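PDB 4D9I: diaminopropionate ammonia-lyase from Escherichia coli, which uses pyridoxal 5'-phosphate to catalyse the alpha,beta-elimination of both L- and D-2,3-diaminopropionate, forming pyruvate and ammonia. Local coordinates for residues R333-L347 / V373-R386. Sequence-based numbering, arbitrary orientation.
Sequences RIISGESGAVGLGVL and VISTEGDTDVKHYR
G337 and G340 bring the chain leading into helix 338-347 down onto the turn that follows strand 373-375, a worked example of how glycine lets a helix sit directly on backbone. G337 N donates a nearly straight hydrogen bond to E377 O (3.0 Å, 167°), meeting the carbonyl from above its plane. One turn on, S375 CA lies 3.2 Å from G340 O in a nearly linear CA-H...O contact, and T376 OG1 rests against G340 CA. Beside this close-packed core S336 OG and S375 OG are hydrogen-bonded at 2.6 Å; both oxygens swing opposite the backbone nitrogens (chi1 -168° and -170°), which turns the two toward one another. S336 O, however, is buried at the edge of the Y385 ring with no polar partner. I335 CG2 lies over one face of that ring, offset toward its rim. Farther along, V373 CG1 fits against the backbone of L344.

Away from the I335-Y385 packing, water fills in between the segments. Y385 OH reaches a water shared with I334 O and S336 N, and also N326 of the second subunit. A single water, weakly bound, bridges R333 NH2 and R386 NH2, which stand 4.4 Å apart; N326 and P327 of that subunit, respectively, accept from them. On the E338-S339 side, E377 OE2 receives hydrogen bonds from two waters, which in turn accept from the N-H groups of E338 and S339, so the carboxylate serves the backbone of these residues indirectly.

T376 OG1 lies close to the pyridine N1 of the pyridoxal phosphate carried by the lysine at position 77, and N122 binds E377 OE1. This strand-end turn packed against the glycine-rich entry to the helix thus borders the cofactor site of a fold type II pyridoxal-phosphate enzyme.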
ATOM      1  N   ARG B 333      -1.055   5.825  -6.975  1.00 18.46           N
ATOM      2  CA  ARG B 333      -1.619   4.696  -6.241  1.00 17.75           C
ATOM      3  C   ARG B 333      -3.009   4.356  -6.797  1.00 17.33           C
ATOM      4  O   ARG B 333      -3.741   5.261  -7.149  1.00 18.13           O
ATOM      5  CB  ARG B 333      -1.760   5.108  -4.773  1.00 18.60           C
ATOM      6  CG  ARG B 333      -2.514   4.127  -3.888  1.00 18.74           C
ATOM      7  CD  ARG B 333      -2.139   4.372  -2.435  1.00 20.07           C
ATOM      8  NE  ARG B 333      -3.125   3.810  -1.516  1.00 20.75           N
ATOM      9  CZ  ARG B 333      -4.063   4.545  -0.926  1.00 22.63           C
ATOM     10  NH1 ARG B 333      -4.081   5.864  -1.122  1.00 24.27           N
ATOM     11  NH2 ARG B 333      -4.926   4.008  -0.081  1.00 22.95           N
ATOM     12  N   ILE B 334      -3.357   3.066  -6.840  1.00 16.40           N
ATOM     13  CA  ILE B 334      -4.622   2.589  -7.413  1.00 16.36           C
ATOM     14  C   ILE B 334      -5.246   1.562  -6.456  1.00 16.53           C
ATOM     15  O   ILE B 334      -4.570   0.636  -5.985  1.00 16.28           O
ATOM     16  CB  ILE B 334      -4.401   1.953  -8.821  1.00 15.72           C
ATOM     17  CG1 ILE B 334      -3.884   3.009  -9.827  1.00 15.93           C
ATOM     18  CG2 ILE B 334      -5.665   1.263  -9.309  1.00 15.50           C
ATOM     19  CD1 ILE B 334      -3.355   2.457 -11.145  1.00 15.71           C
ATOM     20  N   ILE B 335      -6.530   1.745  -6.144  1.00 17.29           N
ATOM     21  CA  ILE B 335      -7.259   0.829  -5.264  1.00 18.02           C
ATOM     22  C   ILE B 335      -7.904  -0.187  -6.212  1.00 18.03           C
ATOM     23  O   ILE B 335      -8.768   0.171  -7.023  1.00 18.43           O
ATOM     24  CB  ILE B 335      -8.342   1.552  -4.429  1.00 19.13           C
ATOM     25  CG1 ILE B 335      -7.746   2.719  -3.601  1.00 19.77           C
ATOM     26  CG2 ILE B 335      -9.091   0.564  -3.548  1.00 19.72           C
ATOM     27  CD1 ILE B 335      -6.531   2.368  -2.772  1.00 19.88           C
ATOM     28  N   SER B 336      -7.450  -1.435  -6.125  1.00 18.06           N
ATOM     29  CA  SER B 336      -7.838  -2.475  -7.072  1.00 18.21           C
ATOM     30  C   SER B 336      -8.230  -3.743  -6.312  1.00 19.27           C
ATOM     31  O   SER B 336      -7.436  -4.266  -5.511  1.00 19.11           O
ATOM     32  CB  SER B 336      -6.662  -2.783  -8.012  1.00 17.21           C
ATOM     33  OG  SER B 336      -7.062  -3.585  -9.122  1.00 17.43           O
ATOM     34  N   GLY B 337      -9.428  -4.253  -6.613  1.00 20.08           N
ATOM     35  CA  GLY B 337      -9.953  -5.457  -5.967  1.00 21.95           C
ATOM     36  C   GLY B 337      -9.261  -6.700  -6.483  1.00 22.09           C
ATOM     37  O   GLY B 337      -8.468  -6.630  -7.411  1.00 20.80           O
ATOM     38  N   GLU B 338      -9.592  -7.850  -5.914  1.00 23.91           N
ATOM     39  CA  GLU B 338      -8.918  -9.091  -6.299  1.00 24.73           C
ATOM     40  C   GLU B 338      -8.927  -9.368  -7.816  1.00 23.95           C
ATOM     41  O   GLU B 338      -7.856  -9.548  -8.440  1.00 23.33           O
ATOM     42  CB  GLU B 338      -9.493 -10.273  -5.523  1.00 27.14           C
ATOM     43  CG  GLU B 338      -8.589 -11.488  -5.585  1.00 29.09           C
ATOM     44  CD  GLU B 338      -9.054 -12.595  -4.669  1.00 32.39           C
ATOM     45  OE1 GLU B 338     -10.157 -12.489  -4.115  1.00 33.60           O
ATOM     46  OE2 GLU B 338      -8.321 -13.583  -4.507  1.00 35.15           O
ATOM     47  N   SER B 339     -10.122  -9.359  -8.401  1.00 23.54           N
ATOM     48  CA  SER B 339     -10.267  -9.507  -9.840  1.00 23.23           C
ATOM     49  C   SER B 339      -9.775  -8.316 -10.662  1.00 21.26           C
ATOM     50  O   SER B 339      -9.386  -8.484 -11.819  1.00 21.04           O
ATOM     51  CB  SER B 339     -11.726  -9.808 -10.200  1.00 24.21           C
ATOM     52  OG  SER B 339     -12.059 -11.087  -9.716  1.00 25.96           O
ATOM     53  N   GLY B 340      -9.842  -7.123 -10.087  1.00 20.11           N
ATOM     54  CA  GLY B 340      -9.336  -5.936 -10.755  1.00 18.65           C
ATOM     55  C   GLY B 340      -7.831  -5.957 -10.977  1.00 17.81           C
ATOM     56  O   GLY B 340      -7.347  -5.386 -11.946  1.00 16.79           O
ATOM     57  N   ALA B 341      -7.107  -6.625 -10.075  1.00 18.14           N
ATOM     58  CA  ALA B 341      -5.656  -6.487  -9.986  1.00 17.72           C
ATOM     59  C   ALA B 341      -4.827  -7.599 -10.636  1.00 18.16           C
ATOM     60  O   ALA B 341      -3.609  -7.473 -10.734  1.00 17.98           O
ATOM     61  CB  ALA B 341      -5.239  -6.304  -8.521  1.00 17.75           C
ATOM     62  N   VAL B 342      -5.484  -8.647 -11.122  1.00 19.03           N
ATOM     63  CA  VAL B 342      -4.804  -9.883 -11.500  1.00 19.88           C
ATOM     64  C   VAL B 342      -3.911  -9.737 -12.734  1.00 19.37           C
ATOM     65  O   VAL B 342      -2.891 -10.408 -12.819  1.00 19.69           O
ATOM     66  CB  VAL B 342      -5.784 -11.083 -11.633  1.00 21.43           C
ATOM     67  CG1 VAL B 342      -6.637 -10.984 -12.895  1.00 21.56           C
ATOM     68  CG2 VAL B 342      -5.034 -12.405 -11.600  1.00 22.76           C
ATOM     69  N   GLY B 343      -4.300  -8.883 -13.681  1.00 18.84           N
ATOM     70  CA  GLY B 343      -3.466  -8.617 -14.851  1.00 18.43           C
ATOM     71  C   GLY B 343      -2.144  -8.020 -14.392  1.00 18.16           C
ATOM     72  O   GLY B 343      -1.056  -8.515 -14.748  1.00 19.11           O
ATOM     73  N   LEU B 344      -2.224  -6.960 -13.595  1.00 17.17           N
ATOM     74  CA  LEU B 344      -1.020  -6.360 -12.997  1.00 16.95           C
ATOM     75  C   LEU B 344      -0.259  -7.360 -12.126  1.00 17.48           C
ATOM     76  O   LEU B 344       0.987  -7.396 -12.120  1.00 17.90           O
ATOM     77  CB  LEU B 344      -1.376  -5.104 -12.179  1.00 16.26           C
ATOM     78  CG  LEU B 344      -0.249  -4.178 -11.712  1.00 15.98           C
ATOM     79  CD1 LEU B 344       0.475  -4.750 -10.499  1.00 16.32           C
ATOM     80  CD2 LEU B 344       0.736  -3.851 -12.839  1.00 16.44           C
ATOM     81  N   GLY B 345      -0.994  -8.197 -11.412  1.00 17.72           N
ATOM     82  CA  GLY B 345      -0.354  -9.234 -10.622  1.00 18.57           C
ATOM     83  C   GLY B 345       0.542 -10.127 -11.447  1.00 19.27           C
ATOM     84  O   GLY B 345       1.612 -10.510 -10.983  1.00 19.73           O
ATOM     85  N   VAL B 346       0.107 -10.462 -12.672  1.00 19.22           N
ATOM     86  CA  VAL B 346       0.897 -11.343 -13.536  1.00 20.15           C
ATOM     87  C   VAL B 346       2.280 -10.736 -13.806  1.00 19.82           C
ATOM     88  O   VAL B 346       3.297 -11.427 -13.715  1.00 20.42           O
ATOM     89  CB  VAL B 346       0.177 -11.665 -14.866  1.00 20.54           C
ATOM     90  CG1 VAL B 346       1.135 -12.291 -15.877  1.00 21.74           C
ATOM     91  CG2 VAL B 346      -0.996 -12.596 -14.613  1.00 21.29           C
ATOM     92  N   LEU B 347       2.302  -9.447 -14.145  1.00 18.76           N
ATOM     93  CA  LEU B 347       3.565  -8.765 -14.436  1.00 18.84           C
ATOM     94  C   LEU B 347       4.486  -8.796 -13.226  1.00 18.96           C
ATOM     95  O   LEU B 347       5.704  -8.988 -13.355  1.00 20.12           O
ATOM     96  CB  LEU B 347       3.328  -7.315 -14.869  1.00 18.13           C
ATOM     97  CG  LEU B 347       2.501  -7.065 -16.131  1.00 18.32           C
ATOM     98  CD1 LEU B 347       2.452  -5.573 -16.437  1.00 18.16           C
ATOM     99  CD2 LEU B 347       3.121  -7.809 -17.289  1.00 19.46           C
ATOM    100  N   VAL B 373      -3.089  -2.386 -18.942  1.00 18.66           N
ATOM    101  CA  VAL B 373      -3.699  -3.253 -17.926  1.00 18.47           C
ATOM    102  C   VAL B 373      -5.035  -2.624 -17.585  1.00 18.50           C
ATOM    103  O   VAL B 373      -5.150  -1.399 -17.599  1.00 18.56           O
ATOM    104  CB  VAL B 373      -2.787  -3.330 -16.675  1.00 18.32           C
ATOM    105  CG1 VAL B 373      -3.398  -4.165 -15.567  1.00 18.47           C
ATOM    106  CG2 VAL B 373      -1.432  -3.936 -17.067  1.00 18.92           C
ATOM    107  N   ILE B 374      -6.048  -3.454 -17.311  1.00 18.21           N
ATOM    108  CA  ILE B 374      -7.327  -2.951 -16.860  1.00 17.76           C
ATOM    109  C   ILE B 374      -7.559  -3.323 -15.401  1.00 17.35           C
ATOM    110  O   ILE B 374      -7.545  -4.511 -15.049  1.00 17.62           O
ATOM    111  CB  ILE B 374      -8.509  -3.478 -17.725  1.00 18.46           C
ATOM    112  CG1 ILE B 374      -8.193  -3.429 -19.229  1.00 18.90           C
ATOM    113  CG2 ILE B 374      -9.795  -2.751 -17.341  1.00 18.64           C
ATOM    114  CD1 ILE B 374      -8.023  -2.046 -19.868  1.00 19.10           C
ATOM    115  N   SER B 375      -7.746  -2.308 -14.559  1.00 16.67           N
ATOM    116  CA  SER B 375      -8.193  -2.530 -13.201  1.00 17.05           C
ATOM    117  C   SER B 375      -9.702  -2.418 -13.207  1.00 17.46           C
ATOM    118  O   SER B 375     -10.273  -1.318 -13.204  1.00 17.78           O
ATOM    119  CB  SER B 375      -7.591  -1.526 -12.219  1.00 16.57           C
ATOM    120  OG  SER B 375      -7.899  -1.953 -10.911  1.00 17.06           O
ATOM    121  N   THR B 376     -10.353  -3.572 -13.222  1.00 18.04           N
ATOM    122  CA  THR B 376     -11.811  -3.626 -13.461  1.00 18.69           C
ATOM    123  C   THR B 376     -12.652  -3.216 -12.261  1.00 19.26           C
ATOM    124  O   THR B 376     -13.831  -2.875 -12.421  1.00 19.82           O
ATOM    125  CB  THR B 376     -12.225  -5.043 -13.886  1.00 19.54           C
ATOM    126  OG1 THR B 376     -11.579  -5.973 -13.005  1.00 19.34           O
ATOM    127  CG2 THR B 376     -11.803  -5.306 -15.327  1.00 19.22           C
ATOM    128  N   GLU B 377     -12.072  -3.247 -11.058  1.00 19.19           N
ATOM    129  CA  GLU B 377     -12.810  -2.829  -9.867  1.00 20.09           C
ATOM    130  C   GLU B 377     -11.876  -2.307  -8.797  1.00 19.77           C
ATOM    131  O   GLU B 377     -10.703  -2.687  -8.767  1.00 19.27           O
ATOM    132  CB  GLU B 377     -13.638  -3.994  -9.280  1.00 21.64           C
ATOM    133  CG  GLU B 377     -12.793  -5.200  -8.854  1.00 22.12           C
ATOM    134  CD  GLU B 377     -13.528  -6.174  -7.926  1.00 24.27           C
ATOM    135  OE1 GLU B 377     -14.779  -6.091  -7.755  1.00 25.50           O
ATOM    136  OE2 GLU B 377     -12.834  -7.056  -7.367  1.00 24.67           O
ATOM    137  N   GLY B 378     -12.404  -1.457  -7.915  1.00 20.38           N
ATOM    138  CA  GLY B 378     -11.691  -1.080  -6.702  1.00 20.72           C
ATOM    139  C   GLY B 378     -12.015  -2.051  -5.578  1.00 22.22           C
ATOM    140  O   GLY B 378     -12.327  -3.230  -5.826  1.00 22.35           O
ATOM    141  N   ASP B 379     -11.988  -1.538  -4.350  1.00 23.23           N
ATOM    142  CA  ASP B 379     -12.229  -2.332  -3.156  1.00 25.09           C
ATOM    143  C   ASP B 379     -13.726  -2.555  -2.916  1.00 26.47           C
ATOM    144  O   ASP B 379     -14.313  -2.043  -1.952  1.00 27.71           O
ATOM    145  CB  ASP B 379     -11.560  -1.673  -1.936  1.00 26.08           C
ATOM    146  CG  ASP B 379     -11.958  -0.217  -1.761  1.00 27.55           C
ATOM    147  OD1 ASP B 379     -12.549   0.370  -2.696  1.00 28.58           O
ATOM    148  OD2 ASP B 379     -11.671   0.355  -0.695  1.00 29.11           O
ATOM    149  N   THR B 380     -14.343  -3.338  -3.794  1.00 26.21           N
ATOM    150  CA  THR B 380     -15.757  -3.603  -3.687  1.00 27.58           C
ATOM    151  C   THR B 380     -16.093  -4.430  -2.437  1.00 29.63           C
ATOM    152  O   THR B 380     -17.222  -4.416  -1.986  1.00 31.76           O
ATOM    153  CB  THR B 380     -16.277  -4.267  -4.973  1.00 27.26           C
ATOM    154  OG1 THR B 380     -15.495  -5.430  -5.245  1.00 26.57           O
ATOM    155  CG2 THR B 380     -16.159  -3.292  -6.146  1.00 25.47           C
ATOM    156  N   ASP B 381     -15.105  -5.146  -1.901  1.00 29.28           N
ATOM    157  CA  ASP B 381     -15.206  -5.828  -0.625  1.00 31.45           C
ATOM    158  C   ASP B 381     -14.091  -5.255   0.281  1.00 31.00           C
ATOM    159  O   ASP B 381     -12.951  -5.710   0.210  1.00 29.80           O
ATOM    160  CB  ASP B 381     -15.034  -7.345  -0.812  1.00 32.32           C
ATOM    161  CG  ASP B 381     -15.081  -8.126   0.506  1.00 35.00           C
ATOM    162  OD1 ASP B 381     -14.926  -7.536   1.593  1.00 35.74           O
ATOM    163  OD2 ASP B 381     -15.253  -9.357   0.459  1.00 37.16           O
ATOM    164  N   VAL B 382     -14.425  -4.268   1.109  1.00 31.81           N
ATOM    165  CA  VAL B 382     -13.386  -3.550   1.866  1.00 31.95           C
ATOM    166  C   VAL B 382     -12.698  -4.429   2.918  1.00 33.27           C
ATOM    167  O   VAL B 382     -11.512  -4.222   3.235  1.00 32.39           O
ATOM    168  CB  VAL B 382     -13.882  -2.215   2.474  1.00 32.93           C
ATOM    169  CG1 VAL B 382     -14.392  -1.282   1.388  1.00 32.20           C
ATOM    170  CG2 VAL B 382     -14.951  -2.450   3.525  1.00 35.93           C
ATOM    171  N   LYS B 383     -13.453  -5.399   3.450  1.00 35.38           N
ATOM    172  CA  LYS B 383     -12.955  -6.362   4.429  1.00 37.23           C
ATOM    173  C   LYS B 383     -11.816  -7.161   3.809  1.00 35.37           C
ATOM    174  O   LYS B 383     -10.709  -7.188   4.331  1.00 34.79           O
ATOM    175  CB  LYS B 383     -14.085  -7.312   4.849  1.00 40.40           C
ATOM    176  CG  LYS B 383     -13.859  -8.049   6.155  1.00 43.37           C
ATOM    177  CD  LYS B 383     -15.180  -8.658   6.624  1.00 46.74           C
ATOM    178  CE  LYS B 383     -15.009  -9.504   7.875  1.00 50.59           C
ATOM    179  NZ  LYS B 383     -13.899 -10.490   7.709  1.00 50.94           N
ATOM    180  N   HIS B 384     -12.103  -7.790   2.670  1.00 34.10           N
ATOM    181  CA  HIS B 384     -11.120  -8.576   1.920  1.00 32.36           C
ATOM    182  C   HIS B 384      -9.957  -7.730   1.438  1.00 29.52           C
ATOM    183  O   HIS B 384      -8.774  -8.149   1.483  1.00 28.39           O
ATOM    184  CB  HIS B 384     -11.850  -9.279   0.765  1.00 32.85           C
ATOM    185  CG  HIS B 384     -10.950 -10.065  -0.146  1.00 32.51           C
ATOM    186  ND1 HIS B 384     -10.417 -11.250   0.208  1.00 34.26           N
ATOM    187  CD2 HIS B 384     -10.484  -9.785  -1.427  1.00 30.98           C
ATOM    188  CE1 HIS B 384      -9.647 -11.711  -0.795  1.00 33.47           C
ATOM    189  NE2 HIS B 384      -9.690 -10.811  -1.801  1.00 31.55           N
ATOM    190  N   TYR B 385     -10.276  -6.539   0.930  1.00 27.67           N
ATOM    191  CA  TYR B 385      -9.243  -5.651   0.396  1.00 25.27           C
ATOM    192  C   TYR B 385      -8.194  -5.372   1.484  1.00 25.59           C
ATOM    193  O   TYR B 385      -6.993  -5.519   1.259  1.00 24.32           O
ATOM    194  CB  TYR B 385      -9.836  -4.327  -0.104  1.00 24.35           C
ATOM    195  CG  TYR B 385      -8.755  -3.435  -0.694  1.00 22.78           C
ATOM    196  CD1 TYR B 385      -8.259  -3.678  -1.970  1.00 21.01           C
ATOM    197  CD2 TYR B 385      -8.198  -2.394   0.053  1.00 22.80           C
ATOM    198  CE1 TYR B 385      -7.242  -2.898  -2.518  1.00 20.10           C
ATOM    199  CE2 TYR B 385      -7.187  -1.601  -0.480  1.00 21.60           C
ATOM    200  CZ  TYR B 385      -6.712  -1.855  -1.737  1.00 20.11           C
ATOM    201  OH  TYR B 385      -5.735  -1.071  -2.249  1.00 19.27           O
ATOM    202  N   ARG B 386      -8.672  -5.002   2.671  1.00 26.95           N
ATOM    203  CA  ARG B 386      -7.767  -4.635   3.761  1.00 27.81           C
ATOM    204  C   ARG B 386      -7.061  -5.859   4.355  1.00 29.13           C
ATOM    205  O   ARG B 386      -5.881  -5.777   4.748  1.00 28.90           O
ATOM    206  CB  ARG B 386      -8.497  -3.814   4.831  1.00 29.52           C
ATOM    207  CG  ARG B 386      -8.918  -2.423   4.354  1.00 28.45           C
ATOM    208  CD  ARG B 386      -7.758  -1.653   3.731  1.00 26.62           C
ATOM    209  NE  ARG B 386      -8.220  -0.467   3.007  1.00 25.72           N
ATOM    210  CZ  ARG B 386      -7.424   0.513   2.581  1.00 24.69           C
ATOM    211  NH1 ARG B 386      -6.109   0.464   2.806  1.00 24.06           N
ATOM    212  NH2 ARG B 386      -7.947   1.542   1.915  1.00 24.30           N
TER
HETATM  213  O   HOH W   1      -7.952   4.359   0.210  1.00 18.33           O
HETATM  214  O   HOH W   2      -4.938  -1.660  -4.760  1.00 16.21           O
HETATM  215  O   HOH W   3      -9.161   0.029  -9.739  1.00 14.14           O
HETATM  216  O   HOH W   4     -11.930  -7.677  -4.405  1.00 30.99           O
HETATM  217  O   HOH W   5     -12.698  -9.619  -6.914  1.00 24.03           O